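PDB 3K17: Lin0012 protein from Listeria innocua, which probably phosphorylates phosphomevalonate with ATP, as a GHMP-family kinase of the mevalonate route to isopentenyl diphosphate. Local coordinates for residues W194-K197 with E198-M202; V125-I128 with N129-T133; E268-Y271 with S272-E276; T222-T226 with G227-S231. One frame throughout, in Å; residues are numbered along the deposited sequence.

All four contacts are local, each joining residues a few positions apart. Along the chain the order is interaction 2, 1, 4, 3. Interaction 2 lies in helix 119-135, in the region matching the GHMP kinase N-terminal family, and interaction 1 closes helix 192-197; their centres are about 20 Å apart. Interaction 4 starts helix 226-239 just after strand 214-219 of the four-stranded antiparallel sheet, and interaction 3 sits on helix 267-288, which packs on that same sheet, about 26 Å away between centres. Interactions 2 and 3, about 37 Å apart between centres, lie on opposite sides of the chain's centre. None touches another, so each settles its own turn within this two-sheet kinase.

Interaction 1. Residues W194-K197 with E198-M202; sequences WFMK and EPWPM
At the C-terminal end of helix 192-197 the departing chain is held to the last turn in two places, where Glu198 folds onto Trp194 and where Trp200 bonds Phe195. Glu198 is the first residue to leave helical geometry, yet its N still donates to Trp194 O at 2.9 Å, a bent bond of 137°. The acid's side chain then lies over one face of the Trp194 indole: CG sits 3.8 Å from the centroid of the six-membered ring in a CH-pi contact, and the carboxylate is turned only 15° from the ring plane. With CG of Trp194 anti to its own N (chi1 -179°), the indole reaches forward along the helix, and this methylene lies over its face. Two residues on, Trp200 NE1 donates to Phe195 O at 3.0 Å, so a carbonyl at the helix end is met by an indole N-H. The Phe195 ring meets the same indole obliquely, its CD1 4.1 Å from Trp200 CZ2. Lys146, on helix 141-156, bonds Glu198 O and makes a cation-pi contact with Trp200. Trp182 of helix 180-187 meets both tryptophan rings, which places this turn between helices 141-156 and 180-187 as the chain heads for strand 204-208.

Interaction 2. Residues V125-I128 with N129-T133; sequences VAVI and NALMT
Val125 and Asn129 run alongside each other, one turn apart, with Val125 CG1 3.7 Å from Asn129 ND2. Val127 and Leu131 make the next pair, Val127 CG1 touching Leu131 CD1 at 4.0 Å. In the third, Ile128 CG2 stands 4.1 Å from CG of selenomethionine Met132; having CG2 anti to the backbone N turns that branch along the helix toward Met132. Beneath these pairs run regular i to i+4 backbone bonds, such as Asn129 N to Val125 O at 2.9 Å and Leu131 N to Val127 O at 3.0 Å. The carbonyl of Asn129 is gripped twice by one residue: Thr133 N reaches it at 2.9 Å and Thr133 OG1 at 2.8 Å, from opposite faces of the carbonyl plane. This is the middle of helix 119-135, a helix of the GHMP kinase N-terminal region, buried at this level and laid against the mixed sheet. Ala126 and Ala130 present their small methyl groups to Leu41 of strand 37-45, and Ile11 of strand 7-18 meets Val125, Ala126 and Asn129. Helix 76-91 packs against Val127, Leu131 and Met132 through Ile82, Ala85 and Leu89. On another flank, Met168 of helix 162-169 touches Val125 and Asn129, while Lys144 donates from NZ to Asn129 OD1, giving the buried amide oxygen a charged partner.

Interaction 3. Residues E268-Y271 with S272-E276; sequences ELLY and SSIKE
Two serines in succession, Ser272 and Ser273, turn their hydroxyls back onto the carbonyls of Glu268 and Leu269, four residues earlier. Ser272 OG donates to Glu268 O at 3.1 Å, and the backbone N of Ser272 shares that acceptor at 3.2 Å with a nearly straight angle of 175°. A chi1 of 51° folds this hydroxyl back over the preceding turn to reach Glu268 O. Ser273 adopts a different rotation, with OG anti to its carbonyl carbon (chi1 -61°), and this aims the hydroxyl at Leu269 O, close to the line of that C=O bond. The modelled separation of 2.5 Å between Ser273 OG and Leu269 O is very short and its exact value doubtful. The Ser273 N-H also reaches Leu269 O, but from well above the carbonyl plane.

The next two bonds are made by the backbone without a hydroxyl: Ile274 N to Leu270 O and Lys275 N to Tyr271 O, each 3.0 Å.

One apolar pair joins the segments, Leu270 CD1 lying 4.2 Å from Ile274 CG1. Leu269 and Ser273 meet Gln260 and Gln257 of helix 241-264.

Serine hydroxyls bonded to the carbonyl four residues earlier are a familiar way for a helix to satisfy its own polar side chains. Helix 267-288 is amphipathic here: buried Leu270, Tyr271 and Ile274 pack on Phe325 of the antiparallel sheet, while Glu268 is exposed.

Interaction 4. Residues T222-T226 with G227-S231; sequences TPVST and GKLVS
An inverse gamma turn centred on Ser225 delivers the chain from strand 214-219 into the first turn of helix 226-239. Within it, Thr226 N is weakly bonded to Val224 O. Ser225 O then accepts a weak bond from Lys228 N at 3.1 Å, with an angle of only 126°. The first firm helical bond across the contact follows, Val230 N to Thr226 O at 2.9 Å, nearly straight at 172°. Beside this bond two methyl groups crowd each other: Thr226 CG2 and Val230 CG2 are modelled 3.3 Å apart, tighter than usual for two carbons, and the exact spacing is doubtful. Apolar contact also links the approach to the helix, for Val224 CG1 rests 4.2 Å from Leu229 CD2. Ser225 OG comes to 4.0 Å from Lys228 CB, a contact with the aliphatic root of the lysine.

Leu229 also packs on Tyr21, and Val224 on Ser316 and Asp320, which place the turn among neighbouring loops. Lys228, the only charged residue of the two segments, reaches a second subunit, where it packs on Gln238 of that chain and forms an ion pair with Glu239 of the same subunit, too long to count for much. The chemistry implies a helix start that rests on one firm backbone bond and one weak one, helped by the apolar contact of Val224 with Leu229, with the methyl pair as a tight spot.

Interaction 1. Residues W194-K197 with E198-M202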
loop_
_atom_site.group_PDB
_atom_site.type_symbol
_atom_site.label_atom_id
_atom_site.label_comp_id
_atom_site.label_asym_id
_atom_site.label_seq_id
_atom_site.Cartn_x
_atom_site.Cartn_y
_atom_site.Cartn_z
ATOM N N TRP A 194 29.028 15.814 -17.822
ATOM C CA TRP A 194 30.137 14.959 -18.218
ATOM C C TRP A 194 29.752 14.160 -19.462
ATOM O O TRP A 194 30.572 13.941 -20.355
ATOM C CB TRP A 194 30.493 13.995 -17.080
ATOM C CG TRP A 194 31.644 13.093 -17.396
ATOM C CD1 TRP A 194 32.972 13.345 -17.189
ATOM C CD2 TRP A 194 31.574 11.816 -18.035
ATOM N NE1 TRP A 194 33.736 12.300 -17.664
ATOM C CE2 TRP A 194 32.902 11.349 -18.189
ATOM C CE3 TRP A 194 30.518 11.018 -18.496
ATOM C CZ2 TRP A 194 33.197 10.122 -18.784
ATOM C CZ3 TRP A 194 30.813 9.795 -19.091
ATOM C CH2 TRP A 194 32.144 9.360 -19.228
ATOM N N PHE A 195 28.499 13.721 -19.511
ATOM C CA PHE A 195 28.004 12.945 -20.647
ATOM C C PHE A 195 28.004 13.764 -21.931
ATOM O O PHE A 195 28.278 13.236 -23.009
ATOM C CB PHE A 195 26.575 12.449 -20.372
ATOM C CG PHE A 195 26.507 11.103 -19.704
ATOM C CD1 PHE A 195 26.937 9.961 -20.375
ATOM C CD2 PHE A 195 25.970 10.969 -18.425
ATOM C CE1 PHE A 195 26.829 8.699 -19.789
ATOM C CE2 PHE A 195 25.853 9.709 -17.822
ATOM C CZ PHE A 195 26.280 8.570 -18.503
HETATM N N MSE A 196 27.690 15.053 -21.809
HETATM C CA MSE A 196 27.625 15.951 -22.958
HETATM C C MSE A 196 28.990 16.254 -23.560
HETATM O O MSE A 196 29.117 16.428 -24.770
HETATM C CB MSE A 196 26.957 17.274 -22.566
HETATM C CG MSE A 196 25.486 17.164 -22.187
HETATM SE SE MSE A 196 24.397 16.360 -23.585
HETATM C CE MSE A 196 24.345 14.556 -22.890
ATOM N N LYS A 197 30.005 16.326 -22.710
ATOM C CA LYS A 197 31.354 16.634 -23.166
ATOM C C LYS A 197 32.168 15.406 -23.531
ATOM O O LYS A 197 33.139 15.499 -24.279
ATOM C CB LYS A 197 32.094 17.435 -22.094
ATOM C CG LYS A 197 31.490 18.807 -21.860
ATOM C CD LYS A 197 32.285 19.621 -20.858
ATOM C CE LYS A 197 31.693 21.019 -20.728
ATOM N NZ LYS A 197 32.452 21.869 -19.775
ATOM N N GLU A 198 31.777 14.252 -23.010
ATOM C CA GLU A 198 32.511 13.031 -23.294
ATOM C C GLU A 198 32.055 12.345 -24.584
ATOM O O GLU A 198 30.859 12.131 -24.804
ATOM C CB GLU A 198 32.363 12.056 -22.123
ATOM C CG GLU A 198 33.320 10.873 -22.148
ATOM C CD GLU A 198 34.743 11.261 -21.777
ATOM O OE1 GLU A 198 34.972 12.445 -21.443
ATOM O OE2 GLU A 198 35.629 10.378 -21.811
ATOM N N PRO A 199 33.003 12.016 -25.473
ATOM C CA PRO A 199 32.573 11.343 -26.702
ATOM C C PRO A 199 32.070 9.943 -26.330
ATOM O O PRO A 199 32.692 9.244 -25.529
ATOM C CB PRO A 199 33.850 11.315 -27.552
ATOM C CG PRO A 199 34.956 11.343 -26.527
ATOM C CD PRO A 199 34.442 12.337 -25.513
ATOM N N TRP A 200 30.935 9.545 -26.888
ATOM C CA TRP A 200 30.377 8.233 -26.583
ATOM C C TRP A 200 30.980 7.152 -27.469
ATOM O O TRP A 200 30.876 7.217 -28.688
ATOM C CB TRP A 200 28.859 8.255 -26.775
ATOM C CG TRP A 200 28.122 9.070 -25.754
ATOM C CD1 TRP A 200 28.661 9.934 -24.837
ATOM C CD2 TRP A 200 26.707 9.109 -25.560
ATOM N NE1 TRP A 200 27.663 10.509 -24.085
ATOM C CE2 TRP A 200 26.453 10.020 -24.508
ATOM C CE3 TRP A 200 25.623 8.463 -26.175
ATOM C CZ2 TRP A 200 25.159 10.303 -24.056
ATOM C CZ3 TRP A 200 24.332 8.746 -25.726
ATOM C CH2 TRP A 200 24.115 9.657 -24.677
ATOM N N PRO A 201 31.604 6.131 -26.866
ATOM C CA PRO A 201 32.186 5.087 -27.711
ATOM C C PRO A 201 31.214 4.403 -28.666
ATOM O O PRO A 201 30.048 4.163 -28.329
ATOM C CB PRO A 201 32.807 4.113 -26.700
ATOM C CG PRO A 201 32.153 4.463 -25.386
ATOM C CD PRO A 201 31.974 5.937 -25.454
HETATM N N MSE A 202 31.721 4.117 -29.865
HETATM C CA MSE A 202 30.991 3.436 -30.931
HETATM C C MSE A 202 29.914 4.225 -31.655
HETATM O O MSE A 202 29.494 3.846 -32.748
HETATM C CB MSE A 202 30.380 2.153 -30.393
HETATM C CG MSE A 202 31.412 1.137 -29.992
HETATM SE SE MSE A 202 30.609 -0.363 -29.131
HETATM C CE MSE A 202 31.930 -0.636 -27.745
#

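Interaction 2. Residues V125-I128 with N129-T133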
loop_
_atom_site.group_PDB
_atom_site.type_symbol
_atom_site.label_atom_id
_atom_site.label_comp_id
_atom_site.label_asym_id
_atom_site.label_seq_id
_atom_site.Cartn_x
_atom_site.Cartn_y
_atom_site.Cartn_z
ATOM N N VAL A 125 12.525 14.304 -29.315
ATOM C CA VAL A 125 13.370 15.190 -30.122
ATOM C C VAL A 125 12.750 16.581 -30.277
ATOM O O VAL A 125 13.468 17.580 -30.297
ATOM C CB VAL A 125 13.643 14.562 -31.521
ATOM C CG1 VAL A 125 14.296 15.576 -32.465
ATOM C CG2 VAL A 125 14.566 13.350 -31.358
ATOM N N ALA A 126 11.422 16.653 -30.369
ATOM C CA ALA A 126 10.744 17.935 -30.505
ATOM C C ALA A 126 10.948 18.778 -29.242
ATOM O O ALA A 126 11.215 19.984 -29.321
ATOM C CB ALA A 126 9.243 17.724 -30.772
ATOM N N VAL A 127 10.828 18.143 -28.078
ATOM C CA VAL A 127 11.018 18.852 -26.823
ATOM C C VAL A 127 12.462 19.362 -26.702
ATOM O O VAL A 127 12.691 20.535 -26.382
ATOM C CB VAL A 127 10.689 17.935 -25.612
ATOM C CG1 VAL A 127 11.165 18.583 -24.302
ATOM C CG2 VAL A 127 9.172 17.678 -25.559
ATOM N N ILE A 128 13.431 18.490 -26.967
ATOM C CA ILE A 128 14.832 18.893 -26.853
ATOM C C ILE A 128 15.133 20.045 -27.811
ATOM O O ILE A 128 15.731 21.047 -27.416
ATOM C CB ILE A 128 15.788 17.707 -27.137
ATOM C CG1 ILE A 128 15.586 16.604 -26.079
ATOM C CG2 ILE A 128 17.254 18.196 -27.161
ATOM C CD1 ILE A 128 15.800 17.052 -24.641
ATOM N N ASN A 129 14.716 19.909 -29.066
ATOM C CA ASN A 129 14.958 20.968 -30.038
ATOM C C ASN A 129 14.278 22.268 -29.668
ATOM O O ASN A 129 14.876 23.338 -29.797
ATOM C CB ASN A 129 14.516 20.554 -31.434
ATOM C CG ASN A 129 15.637 19.921 -32.221
ATOM O OD1 ASN A 129 16.803 20.207 -31.979
ATOM N ND2 ASN A 129 15.294 19.074 -33.176
ATOM N N ALA A 130 13.034 22.182 -29.208
ATOM C CA ALA A 130 12.299 23.381 -28.822
ATOM C C ALA A 130 12.947 24.125 -27.653
ATOM O O ALA A 130 13.048 25.346 -27.679
ATOM C CB ALA A 130 10.855 23.026 -28.474
ATOM N N LEU A 131 13.386 23.404 -26.627
ATOM C CA LEU A 131 13.989 24.059 -25.468
ATOM C C LEU A 131 15.405 24.554 -25.738
ATOM O O LEU A 131 15.822 25.571 -25.181
ATOM C CB LEU A 131 13.982 23.128 -24.244
ATOM C CG LEU A 131 12.585 22.849 -23.652
ATOM C CD1 LEU A 131 12.662 21.799 -22.558
ATOM C CD2 LEU A 131 12.002 24.139 -23.108
HETATM N N MSE A 132 16.152 23.838 -26.573
HETATM C CA MSE A 132 17.500 24.277 -26.889
HETATM C C MSE A 132 17.438 25.509 -27.791
HETATM O O MSE A 132 18.184 26.467 -27.587
HETATM C CB MSE A 132 18.302 23.167 -27.568
HETATM C CG MSE A 132 18.653 21.991 -26.655
HETATM SE SE MSE A 132 19.536 22.471 -24.997
HETATM C CE MSE A 132 17.971 22.559 -23.833
ATOM N N THR A 133 16.545 25.495 -28.774
ATOM C CA THR A 133 16.420 26.637 -29.676
ATOM C C THR A 133 16.036 27.874 -28.860
ATOM O O THR A 133 16.524 28.977 -29.108
ATOM C CB THR A 133 15.339 26.400 -30.759
ATOM O OG1 THR A 133 15.706 25.282 -31.574
ATOM C CG2 THR A 133 15.200 27.630 -31.657
#

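Interaction 3. Residues E268-Y271 with S272-E276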
loop_
_atom_site.group_PDB
_atom_site.type_symbol
_atom_site.label_atom_id
_atom_site.label_comp_id
_atom_site.label_asym_id
_atom_site.label_seq_id
_atom_site.Cartn_x
_atom_site.Cartn_y
_atom_site.Cartn_z
ATOM N N GLU A 268 21.270 -2.438 -57.822
ATOM C CA GLU A 268 21.131 -3.889 -57.740
ATOM C C GLU A 268 21.589 -4.411 -56.385
ATOM O O GLU A 268 21.002 -5.346 -55.839
ATOM C CB GLU A 268 21.929 -4.585 -58.852
ATOM C CG GLU A 268 21.349 -4.416 -60.257
ATOM C CD GLU A 268 19.913 -4.909 -60.372
ATOM O OE1 GLU A 268 19.596 -5.978 -59.797
ATOM O OE2 GLU A 268 19.105 -4.231 -61.048
ATOM N N LEU A 269 22.644 -3.812 -55.848
ATOM C CA LEU A 269 23.171 -4.228 -54.552
ATOM C C LEU A 269 22.204 -3.838 -53.424
ATOM O O LEU A 269 22.205 -4.454 -52.356
ATOM C CB LEU A 269 24.547 -3.598 -54.315
ATOM C CG LEU A 269 25.246 -3.983 -53.010
ATOM C CD1 LEU A 269 25.430 -5.495 -52.947
ATOM C CD2 LEU A 269 26.588 -3.264 -52.915
ATOM N N LEU A 270 21.391 -2.812 -53.660
ATOM C CA LEU A 270 20.413 -2.387 -52.664
ATOM C C LEU A 270 19.296 -3.427 -52.610
ATOM O O LEU A 270 18.933 -3.897 -51.529
ATOM C CB LEU A 270 19.834 -1.011 -53.018
ATOM C CG LEU A 270 18.734 -0.462 -52.095
ATOM C CD1 LEU A 270 19.222 -0.384 -50.652
ATOM C CD2 LEU A 270 18.307 0.901 -52.588
ATOM N N TYR A 271 18.772 -3.802 -53.778
ATOM C CA TYR A 271 17.695 -4.791 -53.849
ATOM C C TYR A 271 18.063 -6.120 -53.201
ATOM O O TYR A 271 17.319 -6.647 -52.373
ATOM C CB TYR A 271 17.282 -5.054 -55.304
ATOM C CG TYR A 271 16.811 -3.829 -56.056
ATOM C CD1 TYR A 271 15.859 -2.968 -55.507
ATOM C CD2 TYR A 271 17.318 -3.531 -57.320
ATOM C CE1 TYR A 271 15.423 -1.832 -56.203
ATOM C CE2 TYR A 271 16.895 -2.403 -58.025
ATOM C CZ TYR A 271 15.951 -1.558 -57.461
ATOM O OH TYR A 271 15.546 -0.438 -58.150
ATOM N N SER A 272 19.209 -6.670 -53.581
ATOM C CA SER A 272 19.641 -7.942 -53.024
ATOM C C SER A 272 19.888 -7.856 -51.521
ATOM O O SER A 272 19.615 -8.804 -50.798
ATOM C CB SER A 272 20.900 -8.439 -53.747
ATOM O OG SER A 272 21.894 -7.434 -53.797
ATOM N N SER A 273 20.394 -6.721 -51.048
ATOM C CA SER A 273 20.653 -6.551 -49.619
ATOM C C SER A 273 19.347 -6.553 -48.831
ATOM O O SER A 273 19.253 -7.150 -47.755
ATOM C CB SER A 273 21.396 -5.238 -49.358
ATOM O OG SER A 273 22.650 -5.223 -50.006
ATOM N N ILE A 274 18.339 -5.875 -49.362
ATOM C CA ILE A 274 17.040 -5.822 -48.704
ATOM C C ILE A 274 16.433 -7.228 -48.645
ATOM O O ILE A 274 15.904 -7.647 -47.609
ATOM C CB ILE A 274 16.091 -4.861 -49.449
ATOM C CG1 ILE A 274 16.604 -3.422 -49.319
ATOM C CG2 ILE A 274 14.683 -4.971 -48.894
ATOM C CD1 ILE A 274 16.673 -2.908 -47.884
ATOM N N LYS A 275 16.528 -7.967 -49.750
ATOM C CA LYS A 275 15.985 -9.320 -49.793
ATOM C C LYS A 275 16.655 -10.172 -48.729
ATOM O O LYS A 275 15.992 -10.931 -48.018
ATOM C CB LYS A 275 16.214 -9.962 -51.165
ATOM C CG LYS A 275 15.595 -9.228 -52.338
ATOM C CD LYS A 275 15.735 -10.072 -53.607
ATOM C CE LYS A 275 15.630 -9.230 -54.864
ATOM N NZ LYS A 275 14.347 -8.494 -54.921
ATOM N N GLU A 276 17.975 -10.045 -48.617
ATOM C CA GLU A 276 18.720 -10.810 -47.625
ATOM C C GLU A 276 18.346 -10.389 -46.207
ATOM O O GLU A 276 18.173 -11.238 -45.327
ATOM C CB GLU A 276 20.228 -10.638 -47.826
ATOM C CG GLU A 276 20.747 -11.134 -49.168
ATOM C CD GLU A 276 22.262 -11.142 -49.222
ATOM O OE1 GLU A 276 22.871 -11.884 -48.427
ATOM O OE2 GLU A 276 22.846 -10.409 -50.048
#

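Interaction 4. Residues T222-T226 with G227-S231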
loop_
_atom_site.group_PDB
_atom_site.type_symbol
_atom_site.label_atom_id
_atom_site.label_comp_id
_atom_site.label_asym_id
_atom_site.label_seq_id
_atom_site.Cartn_x
_atom_site.Cartn_y
_atom_site.Cartn_z
ATOM N N THR A 222 -2.026 -2.617 -38.604
ATOM C CA THR A 222 -1.943 -3.459 -37.425
ATOM C C THR A 222 -0.993 -2.830 -36.418
ATOM O O THR A 222 0.219 -2.792 -36.630
ATOM C CB THR A 222 -1.426 -4.859 -37.794
ATOM O OG1 THR A 222 -2.221 -5.392 -38.863
ATOM C CG2 THR A 222 -1.493 -5.791 -36.591
ATOM N N PRO A 223 -1.538 -2.273 -35.331
ATOM C CA PRO A 223 -0.636 -1.672 -34.348
ATOM C C PRO A 223 0.215 -2.757 -33.699
ATOM O O PRO A 223 -0.195 -3.912 -33.612
ATOM C CB PRO A 223 -1.597 -0.999 -33.377
ATOM C CG PRO A 223 -2.682 -0.516 -34.312
ATOM C CD PRO A 223 -2.907 -1.749 -35.172
ATOM N N VAL A 224 1.409 -2.391 -33.258
ATOM C CA VAL A 224 2.284 -3.370 -32.642
ATOM C C VAL A 224 2.644 -3.038 -31.211
ATOM O O VAL A 224 3.057 -1.921 -30.906
ATOM C CB VAL A 224 3.594 -3.528 -33.434
ATOM C CG1 VAL A 224 4.519 -4.506 -32.719
ATOM C CG2 VAL A 224 3.293 -4.018 -34.837
ATOM N N SER A 225 2.468 -4.021 -30.338
ATOM C CA SER A 225 2.818 -3.875 -28.935
ATOM C C SER A 225 4.269 -4.338 -28.893
ATOM O O SER A 225 4.564 -5.469 -28.510
ATOM C CB SER A 225 1.936 -4.778 -28.067
ATOM O OG SER A 225 1.978 -6.121 -28.519
ATOM N N THR A 226 5.161 -3.455 -29.330
ATOM C CA THR A 226 6.592 -3.732 -29.391
ATOM C C THR A 226 7.122 -4.562 -28.231
ATOM O O THR A 226 7.833 -5.546 -28.438
ATOM C CB THR A 226 7.398 -2.426 -29.444
ATOM O OG1 THR A 226 6.947 -1.637 -30.550
ATOM C CG2 THR A 226 8.882 -2.721 -29.612
ATOM N N GLY A 227 6.779 -4.148 -27.014
ATOM C CA GLY A 227 7.238 -4.846 -25.828
ATOM C C GLY A 227 7.278 -6.348 -25.986
ATOM O O GLY A 227 8.331 -6.970 -25.831
ATOM N N LYS A 228 6.129 -6.930 -26.310
ATOM C CA LYS A 228 6.019 -8.371 -26.478
ATOM C C LYS A 228 7.088 -8.947 -27.412
ATOM O O LYS A 228 7.740 -9.936 -27.080
ATOM C CB LYS A 228 4.633 -8.727 -27.008
ATOM C CG LYS A 228 4.196 -10.139 -26.670
ATOM C CD LYS A 228 3.019 -10.573 -27.523
ATOM C CE LYS A 228 3.447 -10.785 -28.972
ATOM N NZ LYS A 228 2.319 -11.223 -29.838
ATOM N N LEU A 229 7.268 -8.326 -28.575
ATOM C CA LEU A 229 8.255 -8.795 -29.546
ATOM C C LEU A 229 9.692 -8.632 -29.076
ATOM O O LEU A 229 10.495 -9.553 -29.193
ATOM C CB LEU A 229 8.076 -8.080 -30.889
ATOM C CG LEU A 229 6.919 -8.576 -31.760
ATOM C CD1 LEU A 229 5.590 -8.285 -31.077
ATOM C CD2 LEU A 229 6.981 -7.897 -33.120
ATOM N N VAL A 230 10.018 -7.460 -28.548
ATOM C CA VAL A 230 11.365 -7.208 -28.064
ATOM C C VAL A 230 11.731 -8.156 -26.924
ATOM O O VAL A 230 12.817 -8.732 -26.914
ATOM C CB VAL A 230 11.519 -5.752 -27.577
ATOM C CG1 VAL A 230 12.907 -5.535 -27.006
ATOM C CG2 VAL A 230 11.281 -4.800 -28.732
ATOM N N SER A 231 10.824 -8.319 -25.965
ATOM C CA SER A 231 11.083 -9.197 -24.831
ATOM C C SER A 231 11.279 -10.638 -25.302
ATOM O O SER A 231 12.124 -11.361 -24.774
ATOM C CB SER A 231 9.933 -9.128 -23.821
ATOM O OG SER A 231 8.736 -9.663 -24.357
#